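Local coordinates for protein nucleoside phosphorylase, putative (Trypanosoma brucei, PDB 3BJE) that catalyses the phosphorolysis of uridine to uracil and ribose 1-phosphate, working as a homodimer with calcium bound at the subunit interface, at residues I46-D51 with N105-L110; I76-G81 with P87-S92; N99-L104 with C299-M304. All blocks are in the same frame, centred on the assembly; numbering follows the deposited sequence.

Contact 1: I46-D51 with N105-L110. With R1P (1-O-phosphono-alpha-D-ribofuranose), chain C.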
loop_
_atom_site.group_PDB
_atom_site.type_symbol
_atom_site.label_atom_id
_atom_site.label_comp_id
_atom_site.label_asym_id
_atom_site.label_seq_id
_atom_site.Cartn_x
_atom_site.Cartn_y
_atom_site.Cartn_z
ATOM N N ILE A 46 16.902 -12.387 2.967
ATOM C CA ILE A 46 15.841 -11.600 3.584
ATOM C C ILE A 46 14.493 -12.291 3.530
ATOM O O ILE A 46 14.109 -12.834 2.505
ATOM C CB ILE A 46 15.702 -10.228 2.845
ATOM C CG1 ILE A 46 17.032 -9.464 2.902
ATOM C CG2 ILE A 46 14.561 -9.378 3.431
ATOM C CD1 ILE A 46 17.129 -8.216 1.991
ATOM N N ILE A 47 13.789 -12.283 4.661
ATOM C CA ILE A 47 12.389 -12.660 4.695
ATOM C C ILE A 47 11.542 -11.405 4.818
ATOM O O ILE A 47 11.799 -10.598 5.694
ATOM C CB ILE A 47 12.063 -13.565 5.876
ATOM C CG1 ILE A 47 12.857 -14.852 5.782
ATOM C CG2 ILE A 47 10.568 -13.889 5.878
ATOM C CD1 ILE A 47 12.679 -15.766 6.970
ATOM N N PHE A 48 10.558 -11.254 3.926
ATOM C CA PHE A 48 9.558 -10.189 4.009
ATOM C C PHE A 48 8.319 -10.737 4.702
ATOM O O PHE A 48 7.842 -11.839 4.395
ATOM C CB PHE A 48 9.114 -9.728 2.626
ATOM C CG PHE A 48 10.041 -8.790 1.913
ATOM C CD1 PHE A 48 11.047 -8.078 2.541
ATOM C CD2 PHE A 48 9.810 -8.561 0.573
ATOM C CE1 PHE A 48 11.832 -7.198 1.808
ATOM C CE2 PHE A 48 10.585 -7.687 -0.147
ATOM C CZ PHE A 48 11.595 -7.008 0.469
ATOM N N VAL A 49 7.776 -9.961 5.621
ATOM C CA VAL A 49 6.463 -10.242 6.188
ATOM C C VAL A 49 5.637 -8.983 6.073
ATOM O O VAL A 49 6.166 -7.907 6.081
ATOM C CB VAL A 49 6.558 -10.665 7.669
ATOM C CG1 VAL A 49 7.312 -11.996 7.770
ATOM C CG2 VAL A 49 7.225 -9.580 8.527
ATOM N N GLY A 50 4.323 -9.087 5.957
ATOM C CA GLY A 50 3.531 -7.871 5.874
ATOM C C GLY A 50 3.319 -7.245 7.242
ATOM O O GLY A 50 3.419 -6.020 7.415
ATOM N N ASP A 51 2.982 -8.086 8.203
ATOM C CA ASP A 51 2.589 -7.671 9.532
ATOM C C ASP A 51 3.822 -7.408 10.397
ATOM O O ASP A 51 4.630 -8.318 10.607
ATOM C CB ASP A 51 1.758 -8.801 10.143
ATOM C CG ASP A 51 1.203 -8.465 11.520
ATOM O OD1 ASP A 51 1.515 -7.397 12.090
ATOM O OD2 ASP A 51 0.461 -9.308 12.054
ATOM N N ASN A 105 13.414 -0.716 -3.347
ATOM C CA ASN A 105 14.299 0.384 -3.760
ATOM C C ASN A 105 15.347 0.673 -2.688
ATOM O O ASN A 105 16.523 0.891 -3.002
ATOM C CB ASN A 105 13.481 1.649 -4.031
ATOM C CG ASN A 105 13.047 1.754 -5.467
ATOM O OD1 ASN A 105 13.768 2.336 -6.278
ATOM N ND2 ASN A 105 11.893 1.173 -5.799
ATOM N N GLU A 106 14.919 0.646 -1.430
ATOM C CA GLU A 106 15.819 0.956 -0.338
ATOM C C GLU A 106 16.826 -0.169 -0.089
ATOM O O GLU A 106 18.003 0.115 0.133
ATOM C CB GLU A 106 15.024 1.386 0.902
ATOM C CG GLU A 106 14.243 2.660 0.605
ATOM C CD GLU A 106 13.463 3.223 1.769
ATOM O OE1 GLU A 106 13.499 2.654 2.875
ATOM O OE2 GLU A 106 12.799 4.259 1.571
ATOM N N ILE A 107 16.382 -1.424 -0.190
ATOM C CA ILE A 107 17.323 -2.564 -0.161
ATOM C C ILE A 107 18.353 -2.446 -1.303
ATOM O O ILE A 107 19.554 -2.687 -1.116
ATOM C CB ILE A 107 16.573 -3.918 -0.230
ATOM C CG1 ILE A 107 15.843 -4.201 1.096
ATOM C CG2 ILE A 107 17.543 -5.072 -0.593
ATOM C CD1 ILE A 107 14.784 -5.315 0.981
ATOM N N HIS A 108 17.872 -2.108 -2.503
ATOM C CA HIS A 108 18.774 -1.888 -3.650
ATOM C C HIS A 108 19.854 -0.869 -3.355
ATOM O O HIS A 108 21.034 -1.154 -3.585
ATOM C CB HIS A 108 17.966 -1.509 -4.895
ATOM C CG HIS A 108 18.791 -1.330 -6.124
ATOM N ND1 HIS A 108 19.748 -2.243 -6.504
ATOM C CD2 HIS A 108 18.809 -0.346 -7.059
ATOM C CE1 HIS A 108 20.327 -1.823 -7.619
ATOM N NE2 HIS A 108 19.780 -0.674 -7.972
ATOM N N ALA A 109 19.464 0.272 -2.791
ATOM C CA ALA A 109 20.427 1.292 -2.400
ATOM C C ALA A 109 21.362 0.813 -1.281
ATOM O O ALA A 109 22.575 1.031 -1.329
ATOM C CB ALA A 109 19.690 2.597 -1.993
ATOM N N LEU A 110 20.817 0.141 -0.271
ATOM C CA LEU A 110 21.675 -0.361 0.801
ATOM C C LEU A 110 22.728 -1.366 0.314
ATOM O O LEU A 110 23.867 -1.388 0.816
ATOM C CB LEU A 110 20.841 -0.955 1.922
ATOM C CG LEU A 110 20.026 0.069 2.716
ATOM C CD1 LEU A 110 19.087 -0.657 3.659
ATOM C CD2 LEU A 110 20.915 1.012 3.506
HETATM C C5 R1P C . -3.962 -8.139 4.294
HETATM O O5 R1P C . -4.675 -8.614 5.445
HETATM C C4 R1P C . -2.484 -8.461 4.411
HETATM O O4 R1P C . -2.270 -9.848 4.728
HETATM C C1 R1P C . -1.482 -10.484 3.715
HETATM C C2 R1P C . -1.713 -9.600 2.477
HETATM O O2 R1P C . -0.786 -9.762 1.378
HETATM C C3 R1P C . -1.741 -8.206 3.111
HETATM O O3 R1P C . -0.426 -7.716 3.423
HETATM O O1 R1P C . -0.077 -10.667 4.091
HETATM P P R1P C . 0.633 -10.406 5.520
HETATM O O1P R1P C . 0.452 -8.884 5.626
HETATM O O2P R1P C . 2.071 -10.838 5.296
HETATM O O3P R1P C . -0.103 -11.135 6.597
#
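Ile46 and Ile107 both carry CG1 opposite the carbonyl carbon (chi1 -59° and -72°), and each chain then continues extended through chi2, which sends the two CD1 methyls across the gap between strand 45-49 and helix 97-112 until they meet tip to tip. This is the alpha/beta core of the nucleoside phosphorylase fold, where a helix lies over a central strand at a distance that long side chains have to span: even the nearest CA atoms, those of Ile46 and Ile107, are 9.9 Å apart. Ile46 CD1 stands 3.9 Å from Ile107 CD1 and 4.1 Å from Ile107 CG2, lying beside both ends of the branched side chain. Phe48, two residues along on the same face of the strand, supplies the third group. Its ring offers an edge, with Ile107 CD1 in the ring plane, 3.6 Å from Phe48 CE1 and equally close to CZ, hence abreast of the bond joining them. Branched isoleucines and a flat phenylalanine suit this buried place, since they span the gap with carbon alone and bring in no polar group needing a partner. Ile91 of strand 86-92 touches all three side chains and closes the cluster from the side.

Beyond Val49 the strand ends in the loop that helps hold ribose 1-phosphate. Asp51 caps Gly53 N through OD1, fixing the turn before helix 54-59, while Arg54, Arg145 and Thr148, together with His34 and Arg74 of the second subunit, also bind the ligand. Glycine suits position 50 because phosphate atom O1P lies close against its bare CA. The backbone Gly50 N then donates to R1P O2P over 2.9 Å, in a bond bent to 139° at the hydrogen.

Contact 2: I76-G81 with P87-S92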
loop_
_atom_site.group_PDB
_atom_site.type_symbol
_atom_site.label_atom_id
_atom_site.label_comp_id
_atom_site.label_asym_id
_atom_site.label_seq_id
_atom_site.Cartn_x
_atom_site.Cartn_y
_atom_site.Cartn_z
ATOM N N ILE A 76 7.548 -0.455 9.204
ATOM C CA ILE A 76 8.762 -1.074 8.661
ATOM C C ILE A 76 9.740 -1.418 9.792
ATOM O O ILE A 76 10.404 -0.553 10.340
ATOM C CB ILE A 76 9.438 -0.148 7.623
ATOM C CG1 ILE A 76 8.410 0.408 6.616
ATOM C CG2 ILE A 76 10.572 -0.882 6.887
ATOM C CD1 ILE A 76 7.637 -0.642 5.890
ATOM N N ARG A 77 9.792 -2.704 10.142
ATOM C CA ARG A 77 10.661 -3.212 11.205
ATOM C C ARG A 77 11.666 -4.179 10.609
ATOM O O ARG A 77 11.343 -4.889 9.663
ATOM C CB ARG A 77 9.847 -3.941 12.264
ATOM C CG ARG A 77 8.750 -3.141 12.896
ATOM C CD ARG A 77 8.095 -3.973 14.005
ATOM N NE ARG A 77 9.091 -4.369 15.000
ATOM C CZ ARG A 77 8.995 -5.393 15.843
ATOM N NH1 ARG A 77 7.940 -6.203 15.854
ATOM N NH2 ARG A 77 9.991 -5.608 16.687
ATOM N N PHE A 78 12.875 -4.224 11.155
ATOM C CA PHE A 78 13.825 -5.259 10.770
ATOM C C PHE A 78 14.589 -5.805 11.966
ATOM O O PHE A 78 14.716 -5.168 13.022
ATOM C CB PHE A 78 14.797 -4.778 9.682
ATOM C CG PHE A 78 16.041 -4.136 10.218
ATOM C CD1 PHE A 78 17.191 -4.878 10.420
ATOM C CD2 PHE A 78 16.057 -2.773 10.522
ATOM C CE1 PHE A 78 18.323 -4.300 10.922
ATOM C CE2 PHE A 78 17.198 -2.182 11.030
ATOM C CZ PHE A 78 18.327 -2.942 11.237
ATOM N N ALA A 79 15.123 -7.002 11.766
ATOM C CA ALA A 79 16.066 -7.608 12.708
ATOM C C ALA A 79 16.979 -8.500 11.904
ATOM O O ALA A 79 16.517 -9.227 11.023
ATOM C CB ALA A 79 15.328 -8.425 13.770
ATOM N N THR A 80 18.260 -8.472 12.234
ATOM C CA THR A 80 19.273 -9.248 11.526
ATOM C C THR A 80 20.020 -10.107 12.524
ATOM O O THR A 80 20.569 -9.587 13.486
ATOM C CB THR A 80 20.261 -8.302 10.810
ATOM O OG1 THR A 80 19.535 -7.561 9.817
ATOM C CG2 THR A 80 21.406 -9.096 10.170
ATOM N N GLY A 81 20.010 -11.418 12.296
ATOM C CA GLY A 81 20.780 -12.365 13.104
ATOM C C GLY A 81 21.325 -13.429 12.177
ATOM O O GLY A 81 21.685 -13.133 11.042
ATOM N N PRO A 87 23.744 -15.556 7.910
ATOM C CA PRO A 87 23.041 -14.296 8.151
ATOM C C PRO A 87 21.690 -14.226 7.475
ATOM O O PRO A 87 21.549 -14.579 6.293
ATOM C CB PRO A 87 23.977 -13.254 7.545
ATOM C CG PRO A 87 25.327 -13.887 7.647
ATOM C CD PRO A 87 25.060 -15.317 7.296
ATOM N N VAL A 88 20.713 -13.761 8.241
ATOM C CA VAL A 88 19.366 -13.528 7.722
ATOM C C VAL A 88 18.810 -12.246 8.337
ATOM O O VAL A 88 19.113 -11.911 9.490
ATOM C CB VAL A 88 18.418 -14.713 8.014
ATOM C CG1 VAL A 88 16.988 -14.411 7.499
ATOM C CG2 VAL A 88 18.947 -15.998 7.387
ATOM N N THR A 89 18.029 -11.524 7.542
ATOM C CA THR A 89 17.302 -10.333 8.010
ATOM C C THR A 89 15.803 -10.561 7.766
ATOM O O THR A 89 15.418 -11.013 6.691
ATOM C CB THR A 89 17.729 -9.052 7.246
ATOM O OG1 THR A 89 19.118 -8.812 7.465
ATOM C CG2 THR A 89 16.929 -7.814 7.702
ATOM N N VAL A 90 14.983 -10.282 8.780
ATOM C CA VAL A 90 13.514 -10.280 8.597
ATOM C C VAL A 90 13.092 -8.812 8.583
ATOM O O VAL A 90 13.566 -8.032 9.416
ATOM C CB VAL A 90 12.744 -11.103 9.672
ATOM C CG1 VAL A 90 13.087 -10.673 11.094
ATOM C CG2 VAL A 90 11.218 -11.042 9.415
ATOM N N ILE A 91 12.258 -8.454 7.599
ATOM C CA ILE A 91 11.748 -7.104 7.409
ATOM C C ILE A 91 10.230 -7.151 7.263
ATOM O O ILE A 91 9.713 -7.946 6.451
ATOM C CB ILE A 91 12.309 -6.442 6.123
ATOM C CG1 ILE A 91 13.827 -6.306 6.218
ATOM C CG2 ILE A 91 11.652 -5.086 5.878
ATOM C CD1 ILE A 91 14.495 -5.813 4.936
ATOM N N SER A 92 9.525 -6.324 8.032
ATOM C CA SER A 92 8.124 -6.094 7.762
ATOM C C SER A 92 7.966 -4.956 6.763
ATOM O O SER A 92 8.599 -3.917 6.899
ATOM C CB SER A 92 7.315 -5.788 9.030
ATOM O OG SER A 92 7.739 -4.608 9.699
#
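Arg77 and Ser92 pair through one backbone bond and one side-chain bond. Ser92 N donates to Arg77 O in the carbonyl plane, but Arg77 N turns to the hydroxyl, donating a hydrogen bond to Ser92 OG, 2.8 Å away. Ser92 can accept it because OG sits between its own backbone N and carbonyl carbon (chi1 62°), and Ser92 OG in turn donates a hydrogen bond to Glu75 O. A small serine thus completes the strand pairing where a backbone acceptor would otherwise serve. Ser92 O instead faces the CA of Ile76 at 3.3 Å.

Further along, Ala79 and Val90 exchange a reciprocal pair of bonds: Ala79 N reaches Val90 O at 3.0 Å, and Val90 N reaches Ala79 O at 2.9 Å. Gly81 and Val88 do the same, although Val88 N lies 40° above the plane of the Gly81 carbonyl.

Between these pairs the buried threonines satisfy each other. Thr89 OG1 donates to Thr80 OG1 over 2.7 Å and accepts from Ala43 N, and Thr80 OG1 is hydrogen-bonded in turn to Glu41 O. Phe78 and Ile91 share that face, Phe78 CB lying 3.9 Å from Ile91 CG1. The guanidinium of Arg77 leads away from strand 86-92, its three nitrogens satisfied by salt bridges from NH2 to Asp56 and NE to Asp72 and a hydrogen bond from NH1 to Pro52 O. Together these bonds define an antiparallel beta hairpin, whose second strand continues the sheet by pairing in parallel with strand 45-49.

Contact 3: N99-L104 with C299-M304. With CA (calcium ion), chain G.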
loop_
_atom_site.group_PDB
_atom_site.type_symbol
_atom_site.label_atom_id
_atom_site.label_comp_id
_atom_site.label_asym_id
_atom_site.label_seq_id
_atom_site.Cartn_x
_atom_site.Cartn_y
_atom_site.Cartn_z
ATOM N N ASN A 99 4.189 -0.609 -0.909
ATOM C CA ASN A 99 5.140 -0.785 0.206
ATOM C C ASN A 99 6.355 -1.596 -0.232
ATOM O O ASN A 99 7.500 -1.324 0.165
ATOM C CB ASN A 99 4.453 -1.450 1.391
ATOM C CG ASN A 99 3.459 -0.527 2.086
ATOM O OD1 ASN A 99 2.580 0.087 1.449
ATOM N ND2 ASN A 99 3.600 -0.420 3.408
ATOM N N ILE A 100 6.103 -2.617 -1.053
ATOM C CA ILE A 100 7.181 -3.418 -1.627
ATOM C C ILE A 100 8.111 -2.547 -2.476
ATOM O O ILE A 100 9.342 -2.654 -2.386
ATOM C CB ILE A 100 6.623 -4.629 -2.462
ATOM C CG1 ILE A 100 5.873 -5.653 -1.584
ATOM C CG2 ILE A 100 7.766 -5.300 -3.233
ATOM C CD1 ILE A 100 6.640 -6.171 -0.373
ATOM N N GLU A 101 7.518 -1.695 -3.302
ATOM C CA GLU A 101 8.292 -0.825 -4.184
ATOM C C GLU A 101 9.230 0.037 -3.318
ATOM O O GLU A 101 10.410 0.195 -3.626
ATOM C CB GLU A 101 7.350 0.027 -5.039
ATOM C CG GLU A 101 8.047 0.812 -6.176
ATOM C CD GLU A 101 8.279 2.308 -5.914
ATOM O OE1 GLU A 101 8.153 2.749 -4.731
ATOM O OE2 GLU A 101 8.597 3.037 -6.880
ATOM N N ILE A 102 8.704 0.560 -2.214
ATOM C CA ILE A 102 9.529 1.334 -1.294
ATOM C C ILE A 102 10.689 0.501 -0.748
ATOM O O ILE A 102 11.862 0.871 -0.832
ATOM C CB ILE A 102 8.677 1.864 -0.139
ATOM C CG1 ILE A 102 7.780 2.998 -0.645
ATOM C CG2 ILE A 102 9.581 2.373 1.009
ATOM C CD1 ILE A 102 6.701 3.421 0.340
ATOM N N VAL A 103 10.362 -0.630 -0.152
ATOM C CA VAL A 103 11.371 -1.413 0.540
ATOM C C VAL A 103 12.425 -1.991 -0.420
ATOM O O VAL A 103 13.626 -2.023 -0.082
ATOM C CB VAL A 103 10.698 -2.511 1.390
ATOM C CG1 VAL A 103 11.737 -3.441 2.031
ATOM C CG2 VAL A 103 9.856 -1.861 2.493
ATOM N N LEU A 104 12.000 -2.501 -1.584
ATOM C CA LEU A 104 12.982 -3.017 -2.545
ATOM C C LEU A 104 13.914 -1.929 -3.100
ATOM O O LEU A 104 15.104 -2.205 -3.316
ATOM C CB LEU A 104 12.331 -3.795 -3.688
ATOM C CG LEU A 104 11.909 -5.225 -3.345
ATOM C CD1 LEU A 104 11.191 -5.804 -4.563
ATOM C CD2 LEU A 104 13.073 -6.106 -2.920
ATOM N N CYS A 299 8.160 -10.199 -7.041
ATOM C CA CYS A 299 8.731 -10.987 -8.124
ATOM C C CYS A 299 9.269 -10.113 -9.270
ATOM O O CYS A 299 10.375 -10.320 -9.778
ATOM C CB CYS A 299 7.699 -11.978 -8.645
ATOM S SG CYS A 299 7.361 -13.315 -7.469
ATOM N N TYR A 300 8.456 -9.169 -9.709
ATOM C CA TYR A 300 8.818 -8.338 -10.858
ATOM C C TYR A 300 10.020 -7.440 -10.597
ATOM O O TYR A 300 10.965 -7.393 -11.394
ATOM C CB TYR A 300 7.627 -7.487 -11.298
ATOM C CG TYR A 300 7.905 -6.717 -12.570
ATOM C CD1 TYR A 300 7.577 -7.231 -13.817
ATOM C CD2 TYR A 300 8.527 -5.478 -12.523
ATOM C CE1 TYR A 300 7.866 -6.525 -14.979
ATOM C CE2 TYR A 300 8.813 -4.755 -13.674
ATOM C CZ TYR A 300 8.491 -5.293 -14.906
ATOM O OH TYR A 300 8.769 -4.601 -16.059
ATOM N N LEU A 301 9.968 -6.698 -9.505
ATOM C CA LEU A 301 11.029 -5.743 -9.205
ATOM C C LEU A 301 12.323 -6.488 -8.816
ATOM O O LEU A 301 13.403 -6.060 -9.221
ATOM C CB LEU A 301 10.581 -4.822 -8.088
ATOM C CG LEU A 301 9.411 -3.884 -8.449
ATOM C CD1 LEU A 301 8.994 -3.051 -7.244
ATOM C CD2 LEU A 301 9.787 -2.922 -9.570
ATOM N N SER A 302 12.213 -7.617 -8.095
ATOM C CA SER A 302 13.414 -8.404 -7.756
ATOM C C SER A 302 14.058 -8.949 -9.026
ATOM O O SER A 302 15.292 -8.853 -9.204
ATOM C CB SER A 302 13.105 -9.531 -6.764
ATOM O OG SER A 302 12.663 -9.010 -5.527
ATOM N N ASP A 303 13.242 -9.522 -9.911
ATOM C CA ASP A 303 13.773 -10.069 -11.144
ATOM C C ASP A 303 14.442 -8.973 -11.966
ATOM O O ASP A 303 15.499 -9.196 -12.556
ATOM C CB ASP A 303 12.692 -10.784 -11.955
ATOM C CG ASP A 303 13.164 -11.139 -13.340
ATOM O OD1 ASP A 303 13.826 -12.199 -13.488
ATOM O OD2 ASP A 303 12.916 -10.343 -14.270
ATOM N N MET A 304 13.830 -7.793 -11.994
ATOM C CA MET A 304 14.399 -6.658 -12.716
ATOM C C MET A 304 15.811 -6.328 -12.215
ATOM O O MET A 304 16.688 -5.995 -13.022
ATOM C CB MET A 304 13.473 -5.440 -12.625
ATOM C CG MET A 304 14.045 -4.165 -13.235
ATOM S SD MET A 304 12.735 -2.966 -13.475
ATOM C CE MET A 304 12.075 -3.588 -15.024
HETATM CA CA CA G . 0.214 -0.036 0.891
#
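Two helices of the phosphorylase core, 97-112 and 295-305, run side by side in nearly the same direction close to the dimer interface, and Leu104 and Leu301 join them. The short segments cross at -24° with their axes 10.4 Å apart, a spacing bridged by leucines rather than by close backbone approach. Leu104 CD1 comes to 3.7 Å from Leu301 CB, meeting the base of that side chain instead of its end. The end goes elsewhere: Leu301 CD1 lies against the backbone of the facing helix, 3.8 Å from Glu101 CA, and also touches the aliphatic CB and CG of Glu101. Leucine suits both places, being long enough to bridge the axes with carbon alone; both methyls of Leu104 reach Ser302, while Leu301 uses CD1.

Ser302 adds a small group beside Leu104, its OG 3.7 Å from CD1 and 3.9 Å from CD2. The hydroxyl can face these methyls because its hydrogen bond is made within its own helix, to Ile298 O. Glu101 uses its carbons for packing and its carboxylate for polar bonds: a bend at chi2 (-102°) turns the group away from Leu301. There OE2 meets Tyr177 OH, and OE1 accepts from Phe250 N and Tyr251 N of the second subunit, so that both buried oxygens are satisfied.

Two residues before Glu101, Asn99 OD1 binds calcium at 2.4 Å while ND2 donates to Thr93 O and Glu75 OE2, which fixes the amide's rotation. With Met95 O and Asp98 OD1, and the same three atoms of the second subunit, it forms a shared calcium site bridging the dimer.

How the contacts relate
Contact 2 is nested within the chain loop closed by contact 1, whose course crosses that of contact 3; contact 2 closes before contact 3 opens. Contacts 1 and 2 have centres about 8 Å apart and share neighbouring parallel strands, joined by backbone bonds from Ile47 to Thr89 and Ile91. Contacts 1 and 3, also about 8 Å apart between centres, use successive parts of helix 97-112, and Phe48 packs on Ile100, Val103 and Leu104. Contacts 2 and 3 lie about 16 Å apart between centres yet touch through Val103. One continuous core therefore connects the hairpin, the ligand-binding loop and the calcium-bridged dimer interface.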